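Long-range contacts in probable transcriptional regulator, TetR family protein (Rhodococcus sp., PDB 3BJB), which probably acts as a dimeric DNA-binding transcriptional regulator of the TetR family, recognising a cis-regulatory DNA site through a helix-turn-helix motif: residues Arg140-Asp148 and Leu160-Trp170; Leu103-Pro114 and Trp170-Leu178. One frame throughout, in Å; residues are numbered along the deposited sequence.

In the fold
Both interactions are buried and lie within the all-helical C-terminal domain, and both use helix 157-179. Interaction 1 packs its first part, residues 160-170, against helix 134-150. Interaction 2 packs its later part, residues 170-178, against helix 95-111. W170 belongs to both: its six-membered ring meets F142 in interaction 1, and its indole fills a hole on helix 95-111 in interaction 2. L103 of interaction 2 also touches F142, M146 and L166. The chemistry differs. Interaction 1 is apolar between steeply crossed helices, while interaction 2 runs closer to parallel and adds an indole-threonine hydrogen bond. The second subunit packs against helix 157-179 in both segments.

Interaction 1 of 2, residues Arg140-Asp148 and Leu160-Trp170; sequences RAFRQIMLD and LTALRLLVQLW
F142 and W170 meet where helix 134-150 crosses helix 157-179 in the helical C-terminal domain of the TetR fold. The segment axes make an angle of 114° and come within 10.6 Å. F142 CE1 lies 3.5 Å from W170 CZ3. The F142 ring tip, CZ, sits over one face of the indole, but the planes are inclined at 36°, so the pair is oblique. V167 CB lies in the plane of the F142 ring at its edge, and V167 CG1 is 3.6 Å from F142 CD1. With alanine at F142, V167 would probably face a gap and this indole face would lose its aromatic neighbour.

Selenomethionine M146 comes next. Its CG is anti to the carbonyl carbon (chi1 -55°), and the chain reaches across with SE 3.7 Å from V167 CG1. The bend at the last torsion brings its methyl CE to L166 CD2. At the far end, the branches of L147 divide between L163 and L160, and the aliphatic CD of R143 borders L160.

I78 of helix 66-86 touches F142, while V99 of helix 95-111 touches M146 and L166. Also on helix 157-179, R164 forms a salt bridge to D190 of the second subunit. Between the two helices, L147 CD1 meets L163 CD1 at 3.5 Å, methyl to methyl.

Interaction 2 of 2, residues Leu103-Pro114 and Trp170-Leu178; sequences LVRATRGLLRRP and WFGVIQSCL. With SO4 (sulfate ion), chain N.
The indole of W170 sits as a knob in a hole formed by L103, A106, T107 and L110. L103 CG lies over the five-membered ring, 4.0 Å from its centroid, in a CH-pi contact. I174 CG1, from the indole's own helix, lies over the opposite face, toward its rim. A106 CB and L110 CD2 approach the benzo end obliquely, with L110 CD2 3.7 Å from W170 CH2. Further along, I174 CD1 packs on T107 CG2. L111 CD1 meets C177 SG and L178 CD1, and P114 borders L178.

The polar point is at the indole edge. W170 NE1 donates to T107 OG1 at 3.0 Å, nearly straight (163°) and in the ring plane. With chi1 at -53°, T107 OG1 stands beside its backbone N and reaches back to donate to L103 O at 2.7 Å, from above the carbonyl plane. L103 O also accepts from T107 N. This relay satisfies the buried indole N-H and helps fix the ring's rotation.

On the outer side of helix 95-111, R108 forms a salt bridge with E188. R108 NH1 is modelled very close to SO4 O1, so that bond's detail is doubtful. The sulfate probably comes from the crystallisation liquor. The axes of helices 103-111 and 170-178 run at 29°, a near-parallel knob-into-hole pair in the TetR C-terminal domain.

Interaction 1 of 2, residues Arg140-Asp148 and Leu160-Trp170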
loop_
_atom_site.group_PDB
_atom_site.type_symbol
_atom_site.label_atom_id
_atom_site.label_comp_id
_atom_site.label_asym_id
_atom_site.label_seq_id
_atom_site.Cartn_x
_atom_site.Cartn_y
_atom_site.Cartn_z
ATOM N N ARG B 140 5.194 -8.134 -12.714
ATOM C CA ARG B 140 5.761 -8.480 -14.008
ATOM C C ARG B 140 4.979 -7.844 -15.155
ATOM O O ARG B 140 5.569 -7.229 -16.062
ATOM C CB ARG B 140 5.818 -10.003 -14.190
ATOM C CG ARG B 140 6.899 -10.729 -13.386
ATOM C CD ARG B 140 7.096 -12.206 -13.895
ATOM N NE ARG B 140 5.880 -13.003 -13.678
ATOM C CZ ARG B 140 5.558 -14.137 -14.292
ATOM N NH1 ARG B 140 6.371 -14.702 -15.193
ATOM N NH2 ARG B 140 4.413 -14.730 -13.981
ATOM N N ALA B 141 3.652 -7.969 -15.103
ATOM C CA ALA B 141 2.808 -7.493 -16.194
ATOM C C ALA B 141 2.958 -6.007 -16.257
ATOM O O ALA B 141 3.025 -5.430 -17.326
ATOM C CB ALA B 141 1.359 -7.870 -15.985
ATOM N N PHE B 142 3.072 -5.405 -15.087
ATOM C CA PHE B 142 3.150 -3.976 -14.993
ATOM C C PHE B 142 4.459 -3.492 -15.554
ATOM O O PHE B 142 4.510 -2.856 -16.603
ATOM C CB PHE B 142 2.969 -3.540 -13.551
ATOM C CG PHE B 142 2.238 -2.273 -13.434
ATOM C CD1 PHE B 142 2.553 -1.362 -12.444
ATOM C CD2 PHE B 142 1.257 -1.954 -14.366
ATOM C CE1 PHE B 142 1.873 -0.124 -12.359
ATOM C CE2 PHE B 142 0.559 -0.719 -14.319
ATOM C CZ PHE B 142 0.856 0.201 -13.305
ATOM N N ARG B 143 5.522 -3.838 -14.860
ATOM C CA ARG B 143 6.854 -3.662 -15.330
ATOM C C ARG B 143 7.015 -3.772 -16.875
ATOM O O ARG B 143 7.756 -2.972 -17.464
ATOM C CB ARG B 143 7.717 -4.681 -14.609
ATOM C CG ARG B 143 9.201 -4.436 -14.604
ATOM C CD ARG B 143 9.877 -5.737 -14.274
ATOM N NE ARG B 143 9.520 -6.723 -15.295
ATOM C CZ ARG B 143 9.669 -8.040 -15.166
ATOM N NH1 ARG B 143 10.166 -8.563 -14.036
ATOM N NH2 ARG B 143 9.301 -8.842 -16.166
ATOM N N GLN B 144 6.358 -4.744 -17.526
ATOM C CA GLN B 144 6.449 -4.872 -19.000
ATOM C C GLN B 144 5.661 -3.842 -19.811
ATOM O O GLN B 144 5.944 -3.639 -20.986
ATOM C CB GLN B 144 6.049 -6.265 -19.493
ATOM C CG GLN B 144 7.178 -7.244 -19.547
ATOM C CD GLN B 144 8.225 -6.905 -20.599
ATOM O OE1 GLN B 144 9.304 -7.486 -20.597
ATOM N NE2 GLN B 144 7.909 -5.980 -21.508
ATOM N N ILE B 145 4.640 -3.235 -19.220
ATOM C CA ILE B 145 3.894 -2.211 -19.930
ATOM C C ILE B 145 4.712 -0.942 -19.997
ATOM O O ILE B 145 4.670 -0.217 -20.999
ATOM C CB ILE B 145 2.547 -1.923 -19.276
ATOM C CG1 ILE B 145 1.634 -3.140 -19.426
ATOM C CG2 ILE B 145 1.892 -0.642 -19.886
ATOM C CD1 ILE B 145 0.333 -2.999 -18.680
HETATM N N MSE B 146 5.462 -0.707 -18.925
HETATM C CA MSE B 146 6.260 0.490 -18.739
HETATM C C MSE B 146 7.532 0.369 -19.550
HETATM O O MSE B 146 7.933 1.303 -20.254
HETATM C CB MSE B 146 6.604 0.671 -17.263
HETATM C CG MSE B 146 5.399 0.702 -16.326
HETATM SE SE MSE B 146 5.985 0.868 -14.434
HETATM C CE MSE B 146 5.850 2.788 -14.277
ATOM N N LEU B 147 8.162 -0.790 -19.436
ATOM C CA LEU B 147 9.295 -1.117 -20.257
ATOM C C LEU B 147 8.939 -0.873 -21.717
ATOM O O LEU B 147 9.661 -0.171 -22.402
ATOM C CB LEU B 147 9.750 -2.552 -19.998
ATOM C CG LEU B 147 11.093 -2.810 -19.286
ATOM C CD1 LEU B 147 11.853 -1.560 -18.782
ATOM C CD2 LEU B 147 10.963 -3.831 -18.175
ATOM N N ASP B 148 7.784 -1.369 -22.153
ATOM C CA ASP B 148 7.365 -1.240 -23.535
ATOM C C ASP B 148 7.069 0.206 -23.895
ATOM O O ASP B 148 7.478 0.704 -24.945
ATOM C CB ASP B 148 6.160 -2.140 -23.810
ATOM C CG ASP B 148 6.555 -3.608 -24.062
ATOM O OD1 ASP B 148 7.754 -3.922 -24.229
ATOM O OD2 ASP B 148 5.654 -4.467 -24.115
ATOM N N LEU B 160 15.473 -1.984 -13.745
ATOM C CA LEU B 160 14.447 -2.845 -13.150
ATOM C C LEU B 160 14.157 -2.394 -11.719
ATOM O O LEU B 160 12.997 -2.257 -11.290
ATOM C CB LEU B 160 14.945 -4.299 -13.134
ATOM C CG LEU B 160 14.635 -5.301 -14.259
ATOM C CD1 LEU B 160 13.741 -4.687 -15.324
ATOM C CD2 LEU B 160 15.893 -5.956 -14.874
ATOM N N THR B 161 15.243 -2.158 -10.994
ATOM C CA THR B 161 15.209 -1.659 -9.628
ATOM C C THR B 161 14.407 -0.367 -9.590
ATOM O O THR B 161 13.387 -0.301 -8.895
ATOM C CB THR B 161 16.665 -1.512 -9.068
ATOM O OG1 THR B 161 17.229 -2.813 -8.892
ATOM C CG2 THR B 161 16.701 -0.787 -7.743
ATOM N N ALA B 162 14.820 0.622 -10.378
ATOM C CA ALA B 162 14.104 1.919 -10.469
ATOM C C ALA B 162 12.604 1.753 -10.671
ATOM O O ALA B 162 11.799 2.349 -9.962
ATOM C CB ALA B 162 14.704 2.803 -11.556
ATOM N N LEU B 163 12.230 0.900 -11.614
ATOM C CA LEU B 163 10.823 0.638 -11.887
ATOM C C LEU B 163 10.125 -0.166 -10.801
ATOM O O LEU B 163 8.917 -0.170 -10.735
ATOM C CB LEU B 163 10.668 -0.064 -13.230
ATOM C CG LEU B 163 11.088 0.794 -14.422
ATOM C CD1 LEU B 163 11.327 -0.094 -15.635
ATOM C CD2 LEU B 163 10.057 1.886 -14.719
ATOM N N ARG B 164 10.872 -0.878 -9.970
ATOM C CA ARG B 164 10.236 -1.638 -8.901
ATOM C C ARG B 164 9.934 -0.629 -7.804
ATOM O O ARG B 164 8.838 -0.612 -7.263
ATOM C CB ARG B 164 11.142 -2.783 -8.412
ATOM C CG ARG B 164 10.361 -3.988 -7.804
ATOM C CD ARG B 164 11.213 -4.911 -6.889
ATOM N NE ARG B 164 12.613 -4.833 -7.282
ATOM C CZ ARG B 164 13.556 -4.285 -6.531
ATOM N NH1 ARG B 164 13.237 -3.818 -5.336
ATOM N NH2 ARG B 164 14.803 -4.208 -6.973
ATOM N N LEU B 165 10.902 0.249 -7.526
ATOM C CA LEU B 165 10.666 1.412 -6.660
ATOM C C LEU B 165 9.481 2.317 -7.108
ATOM O O LEU B 165 8.716 2.803 -6.274
ATOM C CB LEU B 165 11.948 2.232 -6.518
ATOM C CG LEU B 165 13.157 1.554 -5.840
ATOM C CD1 LEU B 165 14.371 2.495 -5.829
ATOM C CD2 LEU B 165 12.861 1.125 -4.438
ATOM N N LEU B 166 9.337 2.550 -8.415
ATOM C CA LEU B 166 8.226 3.359 -8.904
ATOM C C LEU B 166 6.870 2.692 -8.629
ATOM O O LEU B 166 6.068 3.267 -7.897
ATOM C CB LEU B 166 8.393 3.724 -10.378
ATOM C CG LEU B 166 7.462 4.757 -11.034
ATOM C CD1 LEU B 166 7.441 6.107 -10.317
ATOM C CD2 LEU B 166 7.805 4.947 -12.519
ATOM N N VAL B 167 6.614 1.481 -9.152
ATOM C CA VAL B 167 5.263 0.897 -8.950
ATOM C C VAL B 167 4.954 0.749 -7.471
ATOM O O VAL B 167 3.792 0.735 -7.071
ATOM C CB VAL B 167 4.940 -0.427 -9.739
ATOM C CG1 VAL B 167 5.764 -0.562 -11.002
ATOM C CG2 VAL B 167 5.066 -1.664 -8.871
ATOM N N GLN B 168 6.008 0.671 -6.664
ATOM C CA GLN B 168 5.858 0.570 -5.207
ATOM C C GLN B 168 5.332 1.877 -4.654
ATOM O O GLN B 168 4.196 1.931 -4.188
ATOM C CB GLN B 168 7.153 0.090 -4.503
ATOM C CG GLN B 168 7.073 -1.389 -3.963
ATOM C CD GLN B 168 5.614 -1.853 -3.586
ATOM O OE1 GLN B 168 5.195 -1.777 -2.415
ATOM N NE2 GLN B 168 4.851 -2.321 -4.597
ATOM N N LEU B 169 6.140 2.926 -4.765
ATOM C CA LEU B 169 5.690 4.297 -4.550
ATOM C C LEU B 169 4.318 4.605 -5.186
ATOM O O LEU B 169 3.526 5.358 -4.632
ATOM C CB LEU B 169 6.738 5.269 -5.061
ATOM C CG LEU B 169 6.444 6.765 -5.055
ATOM C CD1 LEU B 169 5.792 7.219 -3.784
ATOM C CD2 LEU B 169 7.756 7.482 -5.200
ATOM N N TRP B 170 4.024 4.007 -6.329
ATOM C CA TRP B 170 2.821 4.345 -7.048
ATOM C C TRP B 170 1.616 3.769 -6.337
ATOM O O TRP B 170 0.671 4.500 -6.038
ATOM C CB TRP B 170 2.890 3.850 -8.480
ATOM C CG TRP B 170 1.637 4.099 -9.214
ATOM C CD1 TRP B 170 1.155 5.302 -9.616
ATOM C CD2 TRP B 170 0.693 3.124 -9.631
ATOM N NE1 TRP B 170 -0.025 5.145 -10.252
ATOM C CE2 TRP B 170 -0.339 3.814 -10.294
ATOM C CE3 TRP B 170 0.622 1.726 -9.517
ATOM C CZ2 TRP B 170 -1.446 3.172 -10.841
ATOM C CZ3 TRP B 170 -0.479 1.068 -10.061
ATOM C CH2 TRP B 170 -1.507 1.803 -10.718
#

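Interaction 2 of 2, residues Leu103-Pro114 and Trp170-Leu178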
loop_
_atom_site.group_PDB
_atom_site.type_symbol
_atom_site.label_atom_id
_atom_site.label_comp_id
_atom_site.label_asym_id
_atom_site.label_seq_id
_atom_site.Cartn_x
_atom_site.Cartn_y
_atom_site.Cartn_z
ATOM N N LEU B 103 1.299 5.543 -16.148
ATOM C CA LEU B 103 0.936 5.611 -14.759
ATOM C C LEU B 103 -0.282 6.503 -14.616
ATOM O O LEU B 103 -1.234 6.125 -13.923
ATOM C CB LEU B 103 2.124 6.074 -13.902
ATOM C CG LEU B 103 2.862 5.033 -13.021
ATOM C CD1 LEU B 103 2.877 3.610 -13.597
ATOM C CD2 LEU B 103 4.280 5.483 -12.703
ATOM N N VAL B 104 -0.279 7.638 -15.333
ATOM C CA VAL B 104 -1.408 8.577 -15.376
ATOM C C VAL B 104 -2.682 7.901 -15.906
ATOM O O VAL B 104 -3.765 8.053 -15.324
ATOM C CB VAL B 104 -1.077 9.844 -16.241
ATOM C CG1 VAL B 104 -2.319 10.674 -16.550
ATOM C CG2 VAL B 104 -0.017 10.710 -15.549
ATOM N N ARG B 105 -2.541 7.165 -17.000
ATOM C CA ARG B 105 -3.616 6.350 -17.519
ATOM C C ARG B 105 -4.176 5.330 -16.530
ATOM O O ARG B 105 -5.381 5.211 -16.406
ATOM C CB ARG B 105 -3.131 5.595 -18.753
ATOM C CG ARG B 105 -4.209 4.800 -19.451
ATOM C CD ARG B 105 -5.146 5.729 -20.167
ATOM N NE ARG B 105 -4.543 6.195 -21.416
ATOM C CZ ARG B 105 -4.495 5.479 -22.538
ATOM N NH1 ARG B 105 -5.023 4.249 -22.594
ATOM N NH2 ARG B 105 -3.917 6.005 -23.608
ATOM N N ALA B 106 -3.309 4.580 -15.848
ATOM C CA ALA B 106 -3.764 3.595 -14.876
ATOM C C ALA B 106 -4.430 4.254 -13.646
ATOM O O ALA B 106 -5.522 3.842 -13.222
ATOM C CB ALA B 106 -2.619 2.719 -14.457
ATOM N N THR B 107 -3.778 5.279 -13.094
ATOM C CA THR B 107 -4.304 6.012 -11.961
ATOM C C THR B 107 -5.727 6.461 -12.286
ATOM O O THR B 107 -6.659 6.300 -11.467
ATOM C CB THR B 107 -3.455 7.255 -11.665
ATOM O OG1 THR B 107 -2.056 6.897 -11.522
ATOM C CG2 THR B 107 -3.935 7.916 -10.409
ATOM N N ARG B 108 -5.904 6.996 -13.496
ATOM C CA ARG B 108 -7.178 7.532 -13.870
ATOM C C ARG B 108 -8.239 6.467 -13.965
ATOM O O ARG B 108 -9.276 6.598 -13.326
ATOM C CB ARG B 108 -7.079 8.376 -15.130
ATOM C CG ARG B 108 -6.644 9.797 -14.793
ATOM C CD ARG B 108 -6.311 10.529 -16.061
ATOM N NE ARG B 108 -5.646 11.784 -15.745
ATOM C CZ ARG B 108 -5.157 12.616 -16.641
ATOM N NH1 ARG B 108 -4.603 13.740 -16.239
ATOM N NH2 ARG B 108 -5.265 12.324 -17.919
ATOM N N GLY B 109 -7.960 5.392 -14.687
ATOM C CA GLY B 109 -8.901 4.273 -14.791
ATOM C C GLY B 109 -9.192 3.500 -13.518
ATOM O O GLY B 109 -10.272 2.970 -13.371
ATOM N N LEU B 110 -8.234 3.430 -12.602
ATOM C CA LEU B 110 -8.469 2.929 -11.245
ATOM C C LEU B 110 -9.361 3.841 -10.422
ATOM O O LEU B 110 -10.325 3.378 -9.791
ATOM C CB LEU B 110 -7.148 2.763 -10.493
ATOM C CG LEU B 110 -6.581 1.386 -10.110
ATOM C CD1 LEU B 110 -6.707 0.363 -11.213
ATOM C CD2 LEU B 110 -5.120 1.577 -9.800
ATOM N N LEU B 111 -9.020 5.130 -10.393
ATOM C CA LEU B 111 -9.777 6.128 -9.645
ATOM C C LEU B 111 -11.200 6.286 -10.158
ATOM O O LEU B 111 -12.028 6.799 -9.435
ATOM C CB LEU B 111 -9.066 7.448 -9.684
ATOM C CG LEU B 111 -8.154 7.970 -8.566
ATOM C CD1 LEU B 111 -7.710 6.991 -7.464
ATOM C CD2 LEU B 111 -6.958 8.525 -9.249
ATOM N N ARG B 112 -11.491 5.822 -11.378
ATOM C CA ARG B 112 -12.850 5.892 -11.941
ATOM C C ARG B 112 -13.820 4.845 -11.370
ATOM O O ARG B 112 -15.027 4.992 -11.493
ATOM C CB ARG B 112 -12.830 5.712 -13.463
ATOM C CG ARG B 112 -12.253 6.865 -14.307
ATOM C CD ARG B 112 -12.866 6.859 -15.750
ATOM N NE ARG B 112 -12.197 6.015 -16.762
ATOM C CZ ARG B 112 -12.470 4.718 -17.012
ATOM N NH1 ARG B 112 -13.419 4.049 -16.313
ATOM N NH2 ARG B 112 -11.779 4.075 -17.975
ATOM N N ARG B 113 -13.291 3.755 -10.820
ATOM C CA ARG B 113 -14.086 2.773 -10.084
ATOM C C ARG B 113 -13.351 2.506 -8.793
ATOM O O ARG B 113 -12.523 1.577 -8.726
ATOM C CB ARG B 113 -14.287 1.474 -10.865
ATOM C CG ARG B 113 -14.867 1.685 -12.260
ATOM C CD ARG B 113 -14.027 0.934 -13.276
ATOM N NE ARG B 113 -14.663 -0.317 -13.672
ATOM C CZ ARG B 113 -14.044 -1.291 -14.327
ATOM N NH1 ARG B 113 -12.751 -1.173 -14.635
ATOM N NH2 ARG B 113 -14.718 -2.392 -14.653
ATOM N N PRO B 114 -13.640 3.336 -7.759
ATOM C CA PRO B 114 -12.861 3.308 -6.542
ATOM C C PRO B 114 -13.117 2.004 -5.870
ATOM O O PRO B 114 -12.176 1.337 -5.398
ATOM C CB PRO B 114 -13.446 4.467 -5.708
ATOM C CG PRO B 114 -14.197 5.323 -6.707
ATOM C CD PRO B 114 -14.725 4.336 -7.685
ATOM N N TRP B 170 4.024 4.007 -6.329
ATOM C CA TRP B 170 2.821 4.345 -7.048
ATOM C C TRP B 170 1.616 3.769 -6.337
ATOM O O TRP B 170 0.671 4.500 -6.038
ATOM C CB TRP B 170 2.890 3.850 -8.480
ATOM C CG TRP B 170 1.637 4.099 -9.214
ATOM C CD1 TRP B 170 1.155 5.302 -9.616
ATOM C CD2 TRP B 170 0.693 3.124 -9.631
ATOM N NE1 TRP B 170 -0.025 5.145 -10.252
ATOM C CE2 TRP B 170 -0.339 3.814 -10.294
ATOM C CE3 TRP B 170 0.622 1.726 -9.517
ATOM C CZ2 TRP B 170 -1.446 3.172 -10.841
ATOM C CZ3 TRP B 170 -0.479 1.068 -10.061
ATOM C CH2 TRP B 170 -1.507 1.803 -10.718
ATOM N N PHE B 171 1.671 2.459 -6.066
ATOM C CA PHE B 171 0.645 1.777 -5.272
ATOM C C PHE B 171 0.307 2.552 -4.016
ATOM O O PHE B 171 -0.847 2.619 -3.641
ATOM C CB PHE B 171 1.076 0.359 -4.876
ATOM C CG PHE B 171 0.522 -0.697 -5.763
ATOM C CD1 PHE B 171 -0.433 -1.585 -5.291
ATOM C CD2 PHE B 171 0.948 -0.804 -7.102
ATOM C CE1 PHE B 171 -0.964 -2.572 -6.144
ATOM C CE2 PHE B 171 0.432 -1.802 -7.973
ATOM C CZ PHE B 171 -0.522 -2.682 -7.492
ATOM N N GLY B 172 1.317 3.120 -3.374
ATOM C CA GLY B 172 1.082 3.899 -2.166
ATOM C C GLY B 172 0.236 5.131 -2.445
ATOM O O GLY B 172 -0.710 5.415 -1.709
ATOM N N VAL B 173 0.559 5.833 -3.540
ATOM C CA VAL B 173 -0.108 7.069 -3.872
ATOM C C VAL B 173 -1.576 6.807 -4.157
ATOM O O VAL B 173 -2.458 7.591 -3.709
ATOM C CB VAL B 173 0.544 7.751 -5.087
ATOM C CG1 VAL B 173 -0.150 9.055 -5.386
ATOM C CG2 VAL B 173 2.097 7.932 -4.864
ATOM N N ILE B 174 -1.855 5.723 -4.896
ATOM C CA ILE B 174 -3.241 5.379 -5.211
ATOM C C ILE B 174 -4.010 5.051 -3.937
ATOM O O ILE B 174 -5.095 5.577 -3.713
ATOM C CB ILE B 174 -3.369 4.177 -6.168
ATOM C CG1 ILE B 174 -2.450 4.347 -7.348
ATOM C CG2 ILE B 174 -4.778 4.135 -6.739
ATOM C CD1 ILE B 174 -2.912 5.439 -8.256
ATOM N N GLN B 175 -3.432 4.197 -3.107
ATOM C CA GLN B 175 -4.069 3.731 -1.904
ATOM C C GLN B 175 -4.473 4.973 -1.114
ATOM O O GLN B 175 -5.605 5.113 -0.633
ATOM C CB GLN B 175 -3.056 2.901 -1.107
ATOM C CG GLN B 175 -3.592 1.611 -0.456
ATOM C CD GLN B 175 -2.449 0.600 -0.113
ATOM O OE1 GLN B 175 -1.270 0.894 -0.315
ATOM N NE2 GLN B 175 -2.821 -0.586 0.417
ATOM N N SER B 176 -3.511 5.882 -1.042
ATOM C CA SER B 176 -3.645 7.148 -0.377
ATOM C C SER B 176 -4.774 8.033 -0.927
ATOM O O SER B 176 -5.557 8.624 -0.170
ATOM C CB SER B 176 -2.307 7.842 -0.432
ATOM O OG SER B 176 -2.460 9.164 -0.049
ATOM N N CYS B 177 -4.823 8.094 -2.251
ATOM C CA CYS B 177 -5.886 8.713 -3.015
ATOM C C CYS B 177 -7.277 8.117 -2.779
ATOM O O CYS B 177 -8.235 8.837 -2.548
ATOM C CB CYS B 177 -5.535 8.598 -4.495
ATOM S SG CYS B 177 -6.215 9.933 -5.488
ATOM N N LEU B 178 -7.392 6.797 -2.839
ATOM C CA LEU B 178 -8.641 6.147 -2.512
ATOM C C LEU B 178 -9.098 6.489 -1.092
ATOM O O LEU B 178 -10.264 6.741 -0.847
ATOM C CB LEU B 178 -8.466 4.664 -2.690
ATOM C CG LEU B 178 -8.914 3.937 -3.976
ATOM C CD1 LEU B 178 -9.492 4.824 -5.075
ATOM C CD2 LEU B 178 -7.780 3.024 -4.474
HETATM S S SO4 N . -3.681 15.782 -19.260
HETATM O O1 SO4 N . -4.500 15.463 -18.098
HETATM O O2 SO4 N . -3.980 17.147 -19.691
HETATM O O3 SO4 N . -2.261 15.681 -18.882
HETATM O O4 SO4 N . -4.031 14.858 -20.344
#